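Local coordinates for phosphoglycerol transferase GacH (Streptococcus pyogenes MGAS5005, PDB 6DGM), which probably transfers glycerol phosphate onto the rhamnose polysaccharide of the streptococcal cell wall, through a manganese-binding domain of the sulfatase and lipoteichoic-acid-synthase family, at residues Asn57-His62 and Glu219-Lys225; Asn234-Tyr238 and Pro273-Pro277. One frame throughout, in Å; residues are numbered along the deposited sequence.

Contact 1. Residues Asn57-His62 and Glu219-Lys225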
ATOM      1  N   ASN A  57      15.448  15.500  14.169  1.00 26.58           N
ATOM      2  CA  ASN A  57      15.516  16.323  15.370  1.00 30.10           C
ATOM      3  C   ASN A  57      14.587  15.853  16.478  1.00 29.17           C
ATOM      4  O   ASN A  57      14.368  16.598  17.440  1.00 31.23           O
ATOM      5  CB  ASN A  57      15.241  17.789  15.041  1.00 33.65           C
ATOM      6  CG  ASN A  57      16.365  18.425  14.266  1.00 38.38           C
ATOM      7  OD1 ASN A  57      17.510  17.982  14.327  1.00 35.98           O
ATOM      8  ND2 ASN A  57      16.046  19.486  13.547  1.00 43.54           N
ATOM      9  N   VAL A  58      14.083  14.635  16.385  1.00 23.92           N
ATOM     10  CA  VAL A  58      13.140  14.071  17.351  1.00 24.99           C
ATOM     11  C   VAL A  58      13.879  13.123  18.276  1.00 24.51           C
ATOM     12  O   VAL A  58      14.779  12.387  17.844  1.00 24.14           O
ATOM     13  CB  VAL A  58      12.008  13.326  16.604  1.00 28.72           C
ATOM     14  CG1 VAL A  58      11.390  12.227  17.470  1.00 28.31           C
ATOM     15  CG2 VAL A  58      10.960  14.315  16.155  1.00 33.17           C
ATOM     16  N   THR A  59      13.479  13.113  19.545  1.00 25.92           N
ATOM     17  CA  THR A  59      13.953  12.140  20.518  1.00 29.71           C
ATOM     18  C   THR A  59      12.737  11.509  21.184  1.00 27.12           C
ATOM     19  O   THR A  59      11.823  12.222  21.608  1.00 27.31           O
ATOM     20  CB  THR A  59      14.837  12.806  21.571  1.00 34.39           C
ATOM     21  OG1 THR A  59      15.943  13.460  20.934  1.00 35.71           O
ATOM     22  CG2 THR A  59      15.378  11.761  22.550  1.00 38.56           C
ATOM     23  N   VAL A  60      12.723  10.183  21.262  1.00 26.35           N
ATOM     24  CA  VAL A  60      11.666   9.431  21.931  1.00 25.75           C
ATOM     25  C   VAL A  60      12.311   8.653  23.066  1.00 25.29           C
ATOM     26  O   VAL A  60      13.410   8.112  22.902  1.00 27.44           O
ATOM     27  CB  VAL A  60      10.928   8.478  20.969  1.00 28.11           C
ATOM     28  CG1 VAL A  60       9.695   7.893  21.644  1.00 30.96           C
ATOM     29  CG2 VAL A  60      10.537   9.198  19.701  1.00 27.57           C
ATOM     30  N   SER A  61      11.646   8.620  24.224  1.00 24.43           N
ATOM     31  CA  SER A  61      12.236   7.997  25.405  1.00 26.34           C
ATOM     32  C   SER A  61      12.378   6.487  25.250  1.00 28.53           C
ATOM     33  O   SER A  61      13.232   5.877  25.905  1.00 29.39           O
ATOM     34  CB  SER A  61      11.367   8.292  26.633  1.00 26.30           C
ATOM     35  OG  SER A  61      10.022   7.896  26.378  1.00 24.92           O
ATOM     36  N   HIS A  62      11.537   5.873  24.420  1.00 29.30           N
ATOM     37  CA  HIS A  62      11.553   4.439  24.210  1.00 30.35           C
ATOM     38  C   HIS A  62      11.316   4.161  22.736  1.00 29.01           C
ATOM     39  O   HIS A  62      10.711   4.960  22.024  1.00 27.00           O
ATOM     40  CB  HIS A  62      10.427   3.737  24.987  1.00 32.76           C
ATOM     41  CG  HIS A  62      10.529   3.885  26.469  1.00 37.62           C
ATOM     42  ND1 HIS A  62      10.285   5.076  27.117  1.00 40.00           N
ATOM     43  CD2 HIS A  62      10.848   2.989  27.432  1.00 40.23           C
ATOM     44  CE1 HIS A  62      10.456   4.907  28.418  1.00 40.84           C
ATOM     45  NE2 HIS A  62      10.799   3.651  28.634  1.00 40.73           N
ATOM     46  N   GLU A 219       5.257   6.568  30.516  1.00 23.58           N
ATOM     47  CA  GLU A 219       6.708   6.560  30.409  1.00 26.13           C
ATOM     48  C   GLU A 219       7.182   6.894  28.996  1.00 24.99           C
ATOM     49  O   GLU A 219       8.352   7.257  28.817  1.00 27.04           O
ATOM     50  CB  GLU A 219       7.271   5.206  30.844  1.00 32.01           C
ATOM     51  CG  GLU A 219       6.749   4.005  30.071  1.00 38.17           C
ATOM     52  CD  GLU A 219       5.495   3.370  30.692  1.00 43.03           C
ATOM     53  OE1 GLU A 219       4.719   4.077  31.377  1.00 36.68           O
ATOM     54  OE2 GLU A 219       5.289   2.147  30.488  1.00 47.47           O
ATOM     55  N   ILE A 220       6.315   6.784  27.999  1.00 21.84           N
ATOM     56  CA  ILE A 220       6.687   7.163  26.638  1.00 22.43           C
ATOM     57  C   ILE A 220       6.506   8.664  26.497  1.00 22.54           C
ATOM     58  O   ILE A 220       5.386   9.178  26.598  1.00 22.72           O
ATOM     59  CB  ILE A 220       5.854   6.407  25.594  1.00 23.02           C
ATOM     60  CG1 ILE A 220       6.175   4.918  25.631  1.00 24.74           C
ATOM     61  CG2 ILE A 220       6.103   6.984  24.192  1.00 24.25           C
ATOM     62  CD1 ILE A 220       5.278   4.118  24.757  1.00 25.93           C
ATOM     63  N   VAL A 221       7.608   9.371  26.283  1.00 23.42           N
ATOM     64  CA  VAL A 221       7.584  10.817  26.107  1.00 24.59           C
ATOM     65  C   VAL A 221       8.495  11.135  24.930  1.00 26.17           C
ATOM     66  O   VAL A 221       9.508  10.469  24.706  1.00 27.10           O
ATOM     67  CB  VAL A 221       8.021  11.591  27.367  1.00 28.83           C
ATOM     68  CG1 VAL A 221       7.074  11.297  28.530  1.00 27.92           C
ATOM     69  CG2 VAL A 221       9.430  11.266  27.732  1.00 34.45           C
ATOM     70  N   ALA A 222       8.122  12.154  24.170  1.00 27.82           N
ATOM     71  CA  ALA A 222       8.854  12.499  22.963  1.00 29.70           C
ATOM     72  C   ALA A 222       8.960  14.011  22.881  1.00 29.70           C
ATOM     73  O   ALA A 222       8.103  14.749  23.383  1.00 30.84           O
ATOM     74  CB  ALA A 222       8.186  11.933  21.709  1.00 29.70           C
ATOM     75  N   GLU A 223      10.044  14.469  22.280  1.00 29.53           N
ATOM     76  CA  GLU A 223      10.220  15.893  22.064  1.00 29.62           C
ATOM     77  C   GLU A 223      11.008  16.073  20.781  1.00 27.09           C
ATOM     78  O   GLU A 223      11.698  15.162  20.318  1.00 28.00           O
ATOM     79  CB  GLU A 223      10.931  16.569  23.233  1.00 35.30           C
ATOM     80  CG  GLU A 223      12.319  16.046  23.498  1.00 45.54           C
ATOM     81  CD  GLU A 223      12.952  16.689  24.711  1.00 57.07           C
ATOM     82  OE1 GLU A 223      12.202  17.149  25.597  1.00 58.19           O
ATOM     83  OE2 GLU A 223      14.200  16.738  24.773  1.00 64.86           O
ATOM     84  N   GLY A 224      10.870  17.256  20.202  1.00 25.55           N
ATOM     85  CA  GLY A 224      11.640  17.644  19.044  1.00 25.48           C
ATOM     86  C   GLY A 224      12.367  18.953  19.315  1.00 26.52           C
ATOM     87  O   GLY A 224      11.906  19.783  20.099  1.00 26.22           O
ATOM     88  N   LYS A 225      13.510  19.120  18.651  1.00 27.14           N
ATOM     89  CA  LYS A 225      14.308  20.325  18.815  1.00 27.81           C
ATOM     90  C   LYS A 225      13.487  21.546  18.429  1.00 27.62           C
ATOM     91  O   LYS A 225      12.919  21.610  17.334  1.00 26.40           O
ATOM     92  CB  LYS A 225      15.558  20.230  17.931  1.00 32.04           C
ATOM     93  CG  LYS A 225      16.536  21.371  18.111  1.00 39.23           C
ATOM     94  CD  LYS A 225      17.763  21.218  17.215  1.00 46.46           C
ATOM     95  CE  LYS A 225      18.668  22.438  17.319  1.00 54.86           C
ATOM     96  NZ  LYS A 225      19.978  22.236  16.634  1.00 61.96           N
TER
HETATM   97  O   HOH W   1      13.226  20.943  14.689  1.00 24.46           O

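Contact 2. Residues Asn234-Tyr238 and Pro273-Pro277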
ATOM      1  N   ASN A 234       1.580  16.418  20.704  1.00 16.96           N
ATOM      2  CA  ASN A 234       1.095  15.582  19.616  1.00 17.35           C
ATOM      3  C   ASN A 234       2.050  14.427  19.330  1.00 17.16           C
ATOM      4  O   ASN A 234       1.618  13.287  19.142  1.00 17.27           O
ATOM      5  CB  ASN A 234       0.909  16.424  18.358  1.00 18.85           C
ATOM      6  CG  ASN A 234      -0.407  17.161  18.341  1.00 21.13           C
ATOM      7  OD1 ASN A 234      -1.381  16.725  18.931  1.00 23.14           O
ATOM      8  ND2 ASN A 234      -0.434  18.296  17.664  1.00 21.11           N
ATOM      9  N   LEU A 235       3.352  14.708  19.288  1.00 16.37           N
ATOM     10  CA  LEU A 235       4.316  13.653  19.021  1.00 15.61           C
ATOM     11  C   LEU A 235       4.277  12.597  20.113  1.00 15.84           C
ATOM     12  O   LEU A 235       4.345  11.394  19.826  1.00 16.81           O
ATOM     13  CB  LEU A 235       5.721  14.236  18.896  1.00 16.87           C
ATOM     14  CG  LEU A 235       6.856  13.222  18.678  1.00 20.89           C
ATOM     15  CD1 LEU A 235       6.681  12.396  17.400  1.00 20.74           C
ATOM     16  CD2 LEU A 235       8.213  13.942  18.678  1.00 24.43           C
ATOM     17  N   THR A 236       4.175  13.030  21.377  1.00 15.91           N
ATOM     18  CA  THR A 236       4.103  12.081  22.485  1.00 16.78           C
ATOM     19  C   THR A 236       2.848  11.226  22.392  1.00 16.44           C
ATOM     20  O   THR A 236       2.913  10.003  22.547  1.00 16.30           O
ATOM     21  CB  THR A 236       4.166  12.842  23.809  1.00 18.70           C
ATOM     22  OG1 THR A 236       5.467  13.418  23.950  1.00 19.69           O
ATOM     23  CG2 THR A 236       3.870  11.917  25.014  1.00 19.52           C
ATOM     24  N   SER A 237       1.688  11.855  22.157  1.00 16.51           N
ATOM     25  CA  SER A 237       0.447  11.098  22.034  1.00 17.74           C
ATOM     26  C   SER A 237       0.517  10.112  20.873  1.00 17.59           C
ATOM     27  O   SER A 237       0.065   8.965  20.987  1.00 17.40           O
ATOM     28  CB  SER A 237      -0.726  12.057  21.789  1.00 18.23           C
ATOM     29  OG  SER A 237      -0.829  13.017  22.825  1.00 19.30           O
ATOM     30  N   TYR A 238       1.041  10.563  19.733  1.00 17.15           N
ATOM     31  CA  TYR A 238       1.200   9.690  18.574  1.00 15.73           C
ATOM     32  C   TYR A 238       2.129   8.520  18.879  1.00 15.40           C
ATOM     33  O   TYR A 238       1.841   7.376  18.500  1.00 15.18           O
ATOM     34  CB  TYR A 238       1.745  10.517  17.412  1.00 15.59           C
ATOM     35  CG  TYR A 238       2.192   9.708  16.220  1.00 15.89           C
ATOM     36  CD1 TYR A 238       1.265   9.228  15.318  1.00 14.47           C
ATOM     37  CD2 TYR A 238       3.542   9.441  16.008  1.00 16.71           C
ATOM     38  CE1 TYR A 238       1.682   8.478  14.220  1.00 14.71           C
ATOM     39  CE2 TYR A 238       3.965   8.714  14.918  1.00 15.86           C
ATOM     40  CZ  TYR A 238       3.024   8.226  14.035  1.00 15.52           C
ATOM     41  OH  TYR A 238       3.447   7.492  12.942  1.00 16.73           O
ATOM     42  N   PRO A 273       2.436  11.280   9.997  1.00 16.30           N
ATOM     43  CA  PRO A 273       1.437  12.131  10.655  1.00 16.26           C
ATOM     44  C   PRO A 273       1.781  13.597  10.458  1.00 16.42           C
ATOM     45  O   PRO A 273       2.953  13.983  10.453  1.00 16.87           O
ATOM     46  CB  PRO A 273       1.568  11.740  12.124  1.00 16.36           C
ATOM     47  CG  PRO A 273       3.015  11.353  12.261  1.00 16.42           C
ATOM     48  CD  PRO A 273       3.322  10.613  10.975  1.00 16.33           C
ATOM     49  N   GLY A 274       0.742  14.431  10.328  1.00 16.43           N
ATOM     50  CA  GLY A 274       0.947  15.842  10.083  1.00 20.03           C
ATOM     51  C   GLY A 274       1.130  16.595  11.384  1.00 22.72           C
ATOM     52  O   GLY A 274       0.299  17.439  11.758  1.00 27.26           O
ATOM     53  N   LEU A 275       2.184  16.254  12.115  1.00 19.61           N
ATOM     54  CA  LEU A 275       2.461  16.932  13.368  1.00 19.26           C
ATOM     55  C   LEU A 275       3.841  17.552  13.453  1.00 19.91           C
ATOM     56  O   LEU A 275       4.088  18.305  14.401  1.00 21.98           O
ATOM     57  CB  LEU A 275       2.279  15.983  14.565  1.00 19.06           C
ATOM     58  CG  LEU A 275       3.142  14.712  14.590  1.00 20.93           C
ATOM     59  CD1 LEU A 275       4.535  14.948  15.133  1.00 23.03           C
ATOM     60  CD2 LEU A 275       2.419  13.628  15.392  1.00 19.96           C
ATOM     61  N   TYR A 276       4.736  17.275  12.488  1.00 19.44           N
ATOM     62  CA  TYR A 276       6.091  17.787  12.580  1.00 20.12           C
ATOM     63  C   TYR A 276       6.214  19.100  11.815  1.00 21.62           C
ATOM     64  O   TYR A 276       5.694  19.219  10.703  1.00 23.19           O
ATOM     65  CB  TYR A 276       7.064  16.809  11.928  1.00 19.74           C
ATOM     66  CG  TYR A 276       7.096  15.400  12.464  1.00 18.94           C
ATOM     67  CD1 TYR A 276       7.826  15.099  13.610  1.00 19.16           C
ATOM     68  CD2 TYR A 276       6.438  14.360  11.812  1.00 18.69           C
ATOM     69  CE1 TYR A 276       7.893  13.819  14.098  1.00 18.43           C
ATOM     70  CE2 TYR A 276       6.493  13.056  12.299  1.00 18.77           C
ATOM     71  CZ  TYR A 276       7.221  12.794  13.453  1.00 18.81           C
ATOM     72  OH  TYR A 276       7.297  11.496  13.931  1.00 18.37           O
ATOM     73  N   PRO A 277       6.922  20.079  12.369  1.00 21.64           N
ATOM     74  CA  PRO A 277       7.349  21.224  11.558  1.00 23.47           C
ATOM     75  C   PRO A 277       8.467  20.810  10.616  1.00 23.27           C
ATOM     76  O   PRO A 277       9.177  19.829  10.851  1.00 22.91           O
ATOM     77  CB  PRO A 277       7.843  22.232  12.600  1.00 26.28           C
ATOM     78  CG  PRO A 277       8.335  21.379  13.712  1.00 24.83           C
ATOM     79  CD  PRO A 277       7.447  20.143  13.743  1.00 21.45           C
TER
HETATM   80  O   HOH W   2       1.761  19.313  15.889  1.00 19.01           O

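Contact 1. Residues Asn57-His62 and Glu219-Lys225
With chi1 at 54°, Ser61 places OG between its own backbone N and carbonyl carbon and presents it to the backbone of Val221, while His62, whose CG lies anti to its carbonyl carbon (chi1 -62°), turns the ND1 edge of its ring to the same hydroxyl. Val221 N donates to Ser61 OG at 2.8 Å, almost straight at 172°, and Ser61 OG, which lies in the plane of the His62 ring, shares a second hydrogen bond of 2.9 Å with His62 ND1. Ser61 N in turn donates to Val221 O, and the two residues are clasped by one backbone and one side-chain bond. His62 CE1 comes within 3.2 Å of Glu219 O.

Beyond this end the segments form a two-stranded antiparallel sheet, 58-60 against 222-224, with axes 4.7 Å apart. Thr59 and Glu223 are its hydrogen-bonded pair: Thr59 N reaches Glu223 O at 2.8 Å, and Glu223 N returns to Thr59 O. Thr59 and Glu223 project from one face; Val58, Val60 and Ala222 project from the opposite one, where Val60 CG2 meets Ala222 CB at 4.1 Å and Leu235 of helix 229-257 packs on Val58 and Ala222. At the far end Lys225 N donates to Asn57 O. Beside that bond, Asn57 CB touches Lys225 CB at 3.8 Å. A water donates to Lys225 O and weakly accepts from Asn57 ND2.

This two-stranded antiparallel pairing joins chain regions more than 150 residues apart. Its cross-strand bonds are mainly backbone bonds, with the serine hydroxyl taking the place of a carbonyl as acceptor where the strand 58-60 has ended.

Contact 2. Residues Asn234-Tyr238 and Pro273-Pro277
Leu275 reaches from the loop after strand 263-269 into the flank of helix 229-257, a helix-to-loop packing within the alkaline-phosphatase-like alpha/beta fold. Of the residues here it has the most surface buried by the contact. Its chi1 of 59° puts CG between the backbone N and the carbonyl carbon, and from there the two methyls divide the work. CD2 lies against the helix at Tyr238 CB, 3.8 Å away, and close to the carbonyl oxygen of Asn234. CD1 is wedged between Leu235 CB, at 4.0 Å, and the ring of its own neighbour Tyr276, over whose centre it sits.

Tyr238, one helical turn after Asn234, carries the second half of the contact. Its CG is anti to the backbone N (chi1 170°), and the ring extends from the helix toward Pro273. The proline crosses it at about a right angle and lays CG over one face, 3.8 Å from the ring centroid and 17° off the normal, a CH-pi contact. The ring also meets Trp212 edge-to-face, and its OH is hydrogen-bonded to Ser48 O and Ser50 N, which should limit rotation of the ring beside the proline.

Leu235 CD1 packs on Tyr276 CE1 at 3.8 Å, beside the hydroxyl. Gly274 is the centre of an inverse gamma turn; on its two sides Pro273 meets Tyr238 and Leu275 meets Asn234, Leu235 and Tyr238. The direct contacts are apolar, and a water makes the polar link: it accepts from Asn234 ND2 at 3.0 Å and donates to Leu275 O at 2.9 Å.

In the fold
Contacts 1 and 2 lie on the same side of the domain, their centres 11 Å apart, and meet along helix 229-257, which follows strand 222-224 in the chain. Ala222 N lies 2.9 Å from Thr236 OG1, a probable hydrogen bond. Loop 273-277 joins in where Val58 CG2 touches Tyr276 CE1 at 3.7 Å. Contact 1 is at the surface, away from the metal ions and the bound ligand. Contact 2 is buried and runs inward: the side chain of Pro273 is about 6 Å from that of the manganese ligand His271, and about 9 Å from both the manganese ion and the bound sn-glycerol-1-phosphate.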